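Local coordinates for protein 4-alpha-glucanotransferase (Corynebacterium glutamicum, PDB 5B68) that belongs to the 4-alpha-glucanotransferase (amylomaltase, or disproportionating enzyme) family, whose main domain is of the TIM-barrel type, at residues A291-M303 and E351-C363. Numbering follows the deposited sequence.
Sequences AAKLQVLRAIFEM and ELTMFYMWLQWLC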
ATOM      1  N   ALA A 291       0.133   3.867  24.756  1.00 27.72           N
ATOM      2  CA  ALA A 291       0.774   3.520  26.031  1.00 27.60           C
ATOM      3  C   ALA A 291      -0.218   2.889  26.981  1.00 26.96           C
ATOM      4  O   ALA A 291       0.074   1.895  27.606  1.00 25.62           O
ATOM      5  CB  ALA A 291       1.457   4.740  26.656  1.00 27.68           C
ATOM      6  N   ALA A 292      -1.423   3.444  27.065  1.00 28.37           N
ATOM      7  CA  ALA A 292      -2.436   2.881  27.938  1.00 25.60           C
ATOM      8  C   ALA A 292      -2.969   1.508  27.497  1.00 27.07           C
ATOM      9  O   ALA A 292      -3.119   0.575  28.294  1.00 24.59           O
ATOM     10  CB  ALA A 292      -3.573   3.891  28.087  1.00 27.12           C
ATOM     11  N   LYS A 293      -3.230   1.346  26.183  1.00 23.57           N
ATOM     12  CA  LYS A 293      -3.587   0.028  25.703  1.00 24.01           C
ATOM     13  C   LYS A 293      -2.481  -1.021  25.984  1.00 21.16           C
ATOM     14  O   LYS A 293      -2.774  -2.124  26.351  1.00 22.87           O
ATOM     15  CB  LYS A 293      -3.913   0.076  24.206  1.00 23.15           C
ATOM     16  CG  LYS A 293      -5.265   0.778  23.914  1.00 25.46           C
ATOM     17  CD  LYS A 293      -5.702   0.598  22.463  1.00 25.46           C
ATOM     18  CE  LYS A 293      -7.030   1.373  22.168  1.00 25.45           C
ATOM     19  NZ  LYS A 293      -7.591   0.953  20.862  1.00 25.26           N
ATOM     20  N   LEU A 294      -1.241  -0.637  25.739  1.00 21.60           N
ATOM     21  CA  LEU A 294      -0.115  -1.594  25.880  1.00 23.98           C
ATOM     22  C   LEU A 294      -0.042  -2.077  27.337  1.00 26.25           C
ATOM     23  O   LEU A 294       0.140  -3.266  27.626  1.00 29.23           O
ATOM     24  CB  LEU A 294       1.186  -0.978  25.423  1.00 25.18           C
ATOM     25  CG  LEU A 294       1.322  -0.855  23.904  1.00 24.83           C
ATOM     26  CD1 LEU A 294       2.317   0.187  23.443  1.00 28.05           C
ATOM     27  CD2 LEU A 294       1.585  -2.244  23.338  1.00 29.59           C
ATOM     28  N   GLN A 295      -0.269  -1.153  28.259  1.00 27.99           N
ATOM     29  CA  GLN A 295      -0.295  -1.500  29.660  1.00 31.65           C
ATOM     30  C   GLN A 295      -1.391  -2.504  29.997  1.00 27.88           C
ATOM     31  O   GLN A 295      -1.175  -3.461  30.729  1.00 26.56           O
ATOM     32  CB  GLN A 295      -0.450  -0.250  30.508  1.00 35.36           C
ATOM     33  CG  GLN A 295      -0.549  -0.575  31.981  1.00 42.19           C
ATOM     34  CD  GLN A 295      -0.531   0.687  32.804  1.00 51.08           C
ATOM     35  OE1 GLN A 295       0.266   0.817  33.736  1.00 54.74           O
ATOM     36  NE2 GLN A 295      -1.374   1.656  32.425  1.00 46.84           N
ATOM     37  N   VAL A 296      -2.590  -2.306  29.460  1.00 25.43           N
ATOM     38  CA  VAL A 296      -3.628  -3.259  29.670  1.00 23.82           C
ATOM     39  C   VAL A 296      -3.319  -4.595  28.993  1.00 23.74           C
ATOM     40  O   VAL A 296      -3.608  -5.670  29.561  1.00 24.78           O
ATOM     41  CB  VAL A 296      -4.991  -2.727  29.098  1.00 25.49           C
ATOM     42  CG1 VAL A 296      -6.064  -3.784  29.176  1.00 23.71           C
ATOM     43  CG2 VAL A 296      -5.351  -1.428  29.826  1.00 26.42           C
ATOM     44  N   LEU A 297      -2.753  -4.519  27.755  1.00 22.95           N
ATOM     45  CA  LEU A 297      -2.495  -5.763  26.988  1.00 22.51           C
ATOM     46  C   LEU A 297      -1.471  -6.621  27.769  1.00 21.55           C
ATOM     47  O   LEU A 297      -1.651  -7.821  27.861  1.00 22.25           O
ATOM     48  CB  LEU A 297      -1.986  -5.441  25.612  1.00 22.67           C
ATOM     49  CG  LEU A 297      -3.147  -4.970  24.734  1.00 23.46           C
ATOM     50  CD1 LEU A 297      -2.609  -4.098  23.605  1.00 24.52           C
ATOM     51  CD2 LEU A 297      -3.903  -6.212  24.211  1.00 23.62           C
ATOM     52  N   ARG A 298      -0.530  -5.947  28.421  1.00 25.30           N
ATOM     53  CA  ARG A 298       0.479  -6.625  29.258  1.00 25.94           C
ATOM     54  C   ARG A 298      -0.204  -7.361  30.392  1.00 27.82           C
ATOM     55  O   ARG A 298       0.141  -8.516  30.664  1.00 30.26           O
ATOM     56  CB  ARG A 298       1.583  -5.662  29.736  1.00 29.16           C
ATOM     57  CG  ARG A 298       2.581  -5.331  28.654  1.00 35.45           C
ATOM     58  CD  ARG A 298       3.763  -4.579  29.205  1.00 41.59           C
ATOM     59  NE  ARG A 298       3.397  -3.229  29.594  1.00 48.75           N
ATOM     60  CZ  ARG A 298       3.514  -2.127  28.839  1.00 46.62           C
ATOM     61  NH1 ARG A 298       3.973  -2.172  27.591  1.00 48.98           N
ATOM     62  NH2 ARG A 298       3.164  -0.959  29.365  1.00 45.72           N
ATOM     63  N   ALA A 299      -1.221  -6.765  31.004  1.00 27.23           N
ATOM     64  CA  ALA A 299      -2.023  -7.506  31.990  1.00 27.41           C
ATOM     65  C   ALA A 299      -2.847  -8.652  31.424  1.00 29.44           C
ATOM     66  O   ALA A 299      -2.934  -9.730  32.006  1.00 27.43           O
ATOM     67  CB  ALA A 299      -2.884  -6.537  32.801  1.00 29.52           C
ATOM     68  N   ILE A 300      -3.481  -8.473  30.265  1.00 24.86           N
ATOM     69  CA  ILE A 300      -4.322  -9.575  29.793  1.00 24.74           C
ATOM     70  C   ILE A 300      -3.444 -10.740  29.329  1.00 21.39           C
ATOM     71  O   ILE A 300      -3.905 -11.894  29.277  1.00 24.18           O
ATOM     72  CB  ILE A 300      -5.190  -9.099  28.600  1.00 25.10           C
ATOM     73  CG1 ILE A 300      -6.176  -7.995  29.050  1.00 26.51           C
ATOM     74  CG2 ILE A 300      -5.946 -10.257  27.956  1.00 24.91           C
ATOM     75  CD1 ILE A 300      -6.694  -7.115  27.932  1.00 29.17           C
ATOM     76  N   PHE A 301      -2.202 -10.417  28.910  1.00 24.18           N
ATOM     77  CA  PHE A 301      -1.280 -11.447  28.395  1.00 25.21           C
ATOM     78  C   PHE A 301      -1.019 -12.523  29.448  1.00 26.18           C
ATOM     79  O   PHE A 301      -0.799 -13.715  29.101  1.00 27.90           O
ATOM     80  CB  PHE A 301       0.013 -10.821  27.967  1.00 25.16           C
ATOM     81  CG  PHE A 301       1.041 -11.809  27.406  1.00 25.18           C
ATOM     82  CD1 PHE A 301       0.763 -12.570  26.269  1.00 26.22           C
ATOM     83  CD2 PHE A 301       2.304 -11.931  28.003  1.00 28.15           C
ATOM     84  CE1 PHE A 301       1.715 -13.433  25.750  1.00 26.16           C
ATOM     85  CE2 PHE A 301       3.272 -12.788  27.473  1.00 30.45           C
ATOM     86  CZ  PHE A 301       2.982 -13.530  26.349  1.00 27.92           C
ATOM     87  N   GLU A 302      -1.051 -12.104  30.721  1.00 31.11           N
ATOM     88  CA  GLU A 302      -0.921 -13.060  31.863  1.00 33.98           C
ATOM     89  C   GLU A 302      -2.067 -14.038  32.039  1.00 36.38           C
ATOM     90  O   GLU A 302      -1.920 -15.023  32.755  1.00 32.24           O
ATOM     91  CB  GLU A 302      -0.749 -12.313  33.179  1.00 35.02           C
ATOM     92  CG  GLU A 302       0.464 -11.425  33.307  1.00 39.79           C
ATOM     93  CD  GLU A 302       1.798 -12.146  33.110  1.00 49.12           C
ATOM     94  OE1 GLU A 302       2.653 -11.597  32.381  1.00 46.35           O
ATOM     95  OE2 GLU A 302       1.995 -13.258  33.672  1.00 56.56           O
ATOM     96  N   MET A 303      -3.238 -13.765  31.467  1.00 34.69           N
ATOM     97  CA  MET A 303      -4.395 -14.610  31.702  1.00 34.53           C
ATOM     98  C   MET A 303      -4.265 -15.886  30.931  1.00 38.37           C
ATOM     99  O   MET A 303      -3.775 -15.866  29.806  1.00 39.85           O
ATOM    100  CB  MET A 303      -5.686 -13.933  31.242  1.00 35.02           C
ATOM    101  CG  MET A 303      -6.054 -12.666  31.979  1.00 32.63           C
ATOM    102  SD  MET A 303      -6.404 -12.992  33.756  1.00 35.38           S
ATOM    103  CE  MET A 303      -4.893 -12.313  34.395  1.00 33.23           C
ATOM    104  N   GLU A 351       9.924 -14.056  26.384  1.00 26.10           N
ATOM    105  CA  GLU A 351       8.568 -13.717  26.794  1.00 27.55           C
ATOM    106  C   GLU A 351       8.078 -12.444  26.081  1.00 26.09           C
ATOM    107  O   GLU A 351       6.922 -12.443  25.691  1.00 27.14           O
ATOM    108  CB  GLU A 351       8.495 -13.493  28.323  1.00 30.20           C
ATOM    109  CG  GLU A 351       7.116 -13.092  28.781  1.00 33.36           C
ATOM    110  CD  GLU A 351       6.945 -13.173  30.278  1.00 38.76           C
ATOM    111  OE1 GLU A 351       7.444 -12.262  30.951  1.00 38.98           O
ATOM    112  OE2 GLU A 351       6.300 -14.150  30.723  1.00 35.08           O
ATOM    113  N   LEU A 352       8.928 -11.420  25.984  1.00 24.10           N
ATOM    114  CA  LEU A 352       8.597 -10.186  25.272  1.00 26.81           C
ATOM    115  C   LEU A 352       8.302 -10.495  23.811  1.00 28.17           C
ATOM    116  O   LEU A 352       7.368  -9.931  23.242  1.00 22.97           O
ATOM    117  CB  LEU A 352       9.713  -9.152  25.315  1.00 26.78           C
ATOM    118  CG  LEU A 352       9.849  -8.246  26.519  1.00 33.00           C
ATOM    119  CD1 LEU A 352      11.066  -7.391  26.318  1.00 34.37           C
ATOM    120  CD2 LEU A 352       8.571  -7.377  26.661  1.00 35.18           C
ATOM    121  N   THR A 353       9.110 -11.371  23.194  1.00 24.85           N
ATOM    122  CA  THR A 353       8.869 -11.793  21.803  1.00 24.58           C
ATOM    123  C   THR A 353       7.479 -12.419  21.682  1.00 25.16           C
ATOM    124  O   THR A 353       6.673 -12.118  20.764  1.00 21.97           O
ATOM    125  CB  THR A 353      10.007 -12.730  21.300  1.00 21.83           C
ATOM    126  OG1 THR A 353      11.246 -12.021  21.240  1.00 21.35           O
ATOM    127  CG2 THR A 353       9.648 -13.324  19.933  1.00 23.01           C
ATOM    128  N   MET A 354       7.139 -13.263  22.633  1.00 22.33           N
ATOM    129  CA  MET A 354       5.878 -13.955  22.622  1.00 25.43           C
ATOM    130  C   MET A 354       4.693 -12.977  22.727  1.00 22.73           C
ATOM    131  O   MET A 354       3.659 -13.195  22.107  1.00 23.06           O
ATOM    132  CB  MET A 354       5.815 -14.967  23.732  1.00 27.26           C
ATOM    133  CG  MET A 354       4.574 -15.821  23.696  1.00 32.31           C
ATOM    134  SD  MET A 354       4.298 -16.814  22.221  1.00 38.14           S
ATOM    135  CE  MET A 354       5.448 -18.169  22.496  1.00 38.61           C
ATOM    136  N   PHE A 355       4.877 -11.959  23.584  1.00 23.97           N
ATOM    137  CA  PHE A 355       3.880 -10.884  23.754  1.00 22.78           C
ATOM    138  C   PHE A 355       3.633 -10.178  22.422  1.00 23.08           C
ATOM    139  O   PHE A 355       2.460  -9.956  22.074  1.00 21.84           O
ATOM    140  CB  PHE A 355       4.375  -9.877  24.751  1.00 24.73           C
ATOM    141  CG  PHE A 355       3.511  -8.631  24.837  1.00 22.44           C
ATOM    142  CD1 PHE A 355       2.286  -8.676  25.501  1.00 25.47           C
ATOM    143  CD2 PHE A 355       3.981  -7.442  24.311  1.00 22.57           C
ATOM    144  CE1 PHE A 355       1.507  -7.517  25.593  1.00 23.59           C
ATOM    145  CE2 PHE A 355       3.221  -6.300  24.427  1.00 23.96           C
ATOM    146  CZ  PHE A 355       1.982  -6.368  25.076  1.00 19.21           C
ATOM    147  N   TYR A 356       4.690  -9.876  21.675  1.00 20.98           N
ATOM    148  CA  TYR A 356       4.464  -9.183  20.374  1.00 22.57           C
ATOM    149  C   TYR A 356       3.863 -10.101  19.342  1.00 22.20           C
ATOM    150  O   TYR A 356       3.055  -9.660  18.473  1.00 21.29           O
ATOM    151  CB  TYR A 356       5.709  -8.442  19.922  1.00 22.22           C
ATOM    152  CG  TYR A 356       6.041  -7.285  20.799  1.00 23.20           C
ATOM    153  CD1 TYR A 356       5.273  -6.126  20.740  1.00 25.89           C
ATOM    154  CD2 TYR A 356       7.113  -7.337  21.746  1.00 21.76           C
ATOM    155  CE1 TYR A 356       5.531  -5.042  21.547  1.00 25.29           C
ATOM    156  CE2 TYR A 356       7.393  -6.245  22.549  1.00 23.83           C
ATOM    157  CZ  TYR A 356       6.587  -5.084  22.443  1.00 29.20           C
ATOM    158  OH  TYR A 356       6.834  -3.953  23.200  1.00 26.50           O
ATOM    159  N   MET A 357       4.143 -11.391  19.431  1.00 21.39           N
ATOM    160  CA  MET A 357       3.457 -12.387  18.580  1.00 20.87           C
ATOM    161  C   MET A 357       1.974 -12.430  18.878  1.00 22.90           C
ATOM    162  O   MET A 357       1.074 -12.422  17.968  1.00 22.20           O
ATOM    163  CB  MET A 357       4.112 -13.764  18.710  1.00 22.28           C
ATOM    164  CG  MET A 357       5.553 -13.762  18.204  1.00 24.34           C
ATOM    165  SD  MET A 357       6.389 -15.353  18.632  1.00 32.31           S
ATOM    166  CE  MET A 357       5.613 -16.378  17.434  1.00 31.17           C
ATOM    167  N   TRP A 358       1.666 -12.384  20.171  1.00 19.06           N
ATOM    168  CA  TRP A 358       0.312 -12.490  20.626  1.00 19.76           C
ATOM    169  C   TRP A 358      -0.487 -11.272  20.182  1.00 18.01           C
ATOM    170  O   TRP A 358      -1.646 -11.442  19.769  1.00 19.83           O
ATOM    171  CB  TRP A 358       0.339 -12.667  22.158  1.00 20.53           C
ATOM    172  CG  TRP A 358      -0.960 -12.666  22.874  1.00 21.43           C
ATOM    173  CD1 TRP A 358      -1.823 -13.647  22.937  1.00 21.23           C
ATOM    174  CD2 TRP A 358      -1.468 -11.598  23.673  1.00 21.65           C
ATOM    175  NE1 TRP A 358      -2.891 -13.297  23.758  1.00 23.65           N
ATOM    176  CE2 TRP A 358      -2.670 -12.024  24.215  1.00 23.49           C
ATOM    177  CE3 TRP A 358      -0.991 -10.327  24.000  1.00 22.20           C
ATOM    178  CZ2 TRP A 358      -3.466 -11.211  25.049  1.00 23.02           C
ATOM    179  CZ3 TRP A 358      -1.774  -9.515  24.873  1.00 24.00           C
ATOM    180  CH2 TRP A 358      -3.007  -9.978  25.362  1.00 21.81           C
ATOM    181  N   LEU A 359       0.108 -10.070  20.266  1.00 20.16           N
ATOM    182  CA  LEU A 359      -0.575  -8.858  19.715  1.00 18.90           C
ATOM    183  C   LEU A 359      -0.977  -9.021  18.243  1.00 19.09           C
ATOM    184  O   LEU A 359      -2.060  -8.623  17.869  1.00 19.51           O
ATOM    185  CB  LEU A 359       0.303  -7.633  19.785  1.00 22.01           C
ATOM    186  CG  LEU A 359       0.610  -7.159  21.211  1.00 24.08           C
ATOM    187  CD1 LEU A 359       1.407  -5.866  21.225  1.00 24.50           C
ATOM    188  CD2 LEU A 359      -0.660  -7.028  22.030  1.00 25.07           C
ATOM    189  N   GLN A 360      -0.103  -9.627  17.416  1.00 19.83           N
ATOM    190  CA  GLN A 360      -0.495  -9.917  16.029  1.00 19.81           C
ATOM    191  C   GLN A 360      -1.643 -10.867  15.922  1.00 22.50           C
ATOM    192  O   GLN A 360      -2.477 -10.703  15.029  1.00 20.62           O
ATOM    193  CB  GLN A 360       0.736 -10.361  15.215  1.00 19.27           C
ATOM    194  CG  GLN A 360       1.771  -9.288  15.094  1.00 18.06           C
ATOM    195  CD  GLN A 360       1.201  -8.085  14.421  1.00 20.14           C
ATOM    196  OE1 GLN A 360       0.640  -8.187  13.310  1.00 17.84           O
ATOM    197  NE2 GLN A 360       1.349  -6.935  15.039  1.00 21.41           N
ATOM    198  N   TRP A 361      -1.722 -11.882  16.785  1.00 18.23           N
ATOM    199  CA  TRP A 361      -2.823 -12.844  16.771  1.00 19.27           C
ATOM    200  C   TRP A 361      -4.165 -12.106  17.107  1.00 20.21           C
ATOM    201  O   TRP A 361      -5.205 -12.324  16.438  1.00 20.52           O
ATOM    202  CB  TRP A 361      -2.553 -14.014  17.782  1.00 21.05           C
ATOM    203  CG  TRP A 361      -3.667 -14.926  17.954  1.00 21.28           C
ATOM    204  CD1 TRP A 361      -4.283 -15.715  17.005  1.00 22.45           C
ATOM    205  CD2 TRP A 361      -4.335 -15.218  19.187  1.00 26.08           C
ATOM    206  NE1 TRP A 361      -5.280 -16.446  17.552  1.00 25.13           N
ATOM    207  CE2 TRP A 361      -5.300 -16.205  18.909  1.00 24.40           C
ATOM    208  CE3 TRP A 361      -4.188 -14.745  20.504  1.00 24.55           C
ATOM    209  CZ2 TRP A 361      -6.167 -16.699  19.897  1.00 27.84           C
ATOM    210  CZ3 TRP A 361      -4.994 -15.296  21.486  1.00 23.99           C
ATOM    211  CH2 TRP A 361      -5.999 -16.209  21.165  1.00 23.80           C
ATOM    212  N   LEU A 362      -4.098 -11.170  18.051  1.00 18.90           N
ATOM    213  CA  LEU A 362      -5.261 -10.395  18.439  1.00 19.12           C
ATOM    214  C   LEU A 362      -5.680  -9.521  17.252  1.00 18.86           C
ATOM    215  O   LEU A 362      -6.913  -9.390  16.991  1.00 19.56           O
ATOM    216  CB  LEU A 362      -4.953  -9.475  19.624  1.00 20.45           C
ATOM    217  CG  LEU A 362      -4.623 -10.269  20.939  1.00 21.89           C
ATOM    218  CD1 LEU A 362      -4.313  -9.202  21.940  1.00 22.32           C
ATOM    219  CD2 LEU A 362      -5.686 -11.187  21.467  1.00 22.94           C
ATOM    220  N   CYS A 363      -4.705  -8.891  16.613  1.00 19.08           N
ATOM    221  CA  CYS A 363      -5.019  -8.023  15.441  1.00 18.80           C
ATOM    222  C   CYS A 363      -5.684  -8.910  14.378  1.00 19.64           C
ATOM    223  O   CYS A 363      -6.696  -8.527  13.743  1.00 18.71           O
ATOM    224  CB  CYS A 363      -3.777  -7.386  14.873  1.00 18.53           C
ATOM    225  SG  CYS A 363      -3.063  -6.081  15.835  1.00 20.63           S
TER
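Glu-351 lays its CG along the edge of the Phe-301 ring, 4.1 Å from CE2. Its carboxylate stands nearly square to that ring. Glu-351 OE2 lies 4.8 Å from Glu-302 OE1, so two like charges probably lie near each other at this end. One turn on, Met-354 reaches the same edge, with CG 3.8 Å from Phe-301 CZ.

Phe-355 meets Phe-301 twice. Its CA sits over the Phe-301 face in a CH-pi contact, 4.0 Å from the ring centroid. Its own ring turns an edge to that face, a T-shaped pair with centroids 5.6 Å apart and planes at 79°. The same rim of the Phe-355 ring continues to CE1, which lies against the backbone carbonyl carbon of Leu-297. Arg-298 CG touches Phe-355 CZ obliquely.

The CA-CB bond of Trp-358 points toward segment 291-303. Phe-301 CA lies over its six-membered ring, a second CH-pi contact, and Phe-301 CD1 rests 3.6 Å from Trp-358 CD2. The two rings meet obliquely. Ile-300 CG2 touches the indole edge at CH2. Phe-313 meets Trp-358 edge-to-face, extending the aromatic cluster to helix 307-338.

Leu-359 and Leu-362 line the hole that takes Leu-297, together with Phe-355 and Trp-358. The Leu-297 methyls divide: CD1 goes to Leu-359 CD2, and CD2 goes to Leu-362 CD1 at 3.8 Å. Phe-301 is the other knob. Its CG is anti to the backbone N (chi1 -180°), which carries the ring across to Glu-351, Met-354, Phe-355 and Trp-358.

The helix segments cross at 103°, with axes 11.0 Å apart. No hydrogen bond links them. This helix-helix contact in the glucanotransferase region therefore rests on shape fit, apolar burial and aromatic CH-pi contacts.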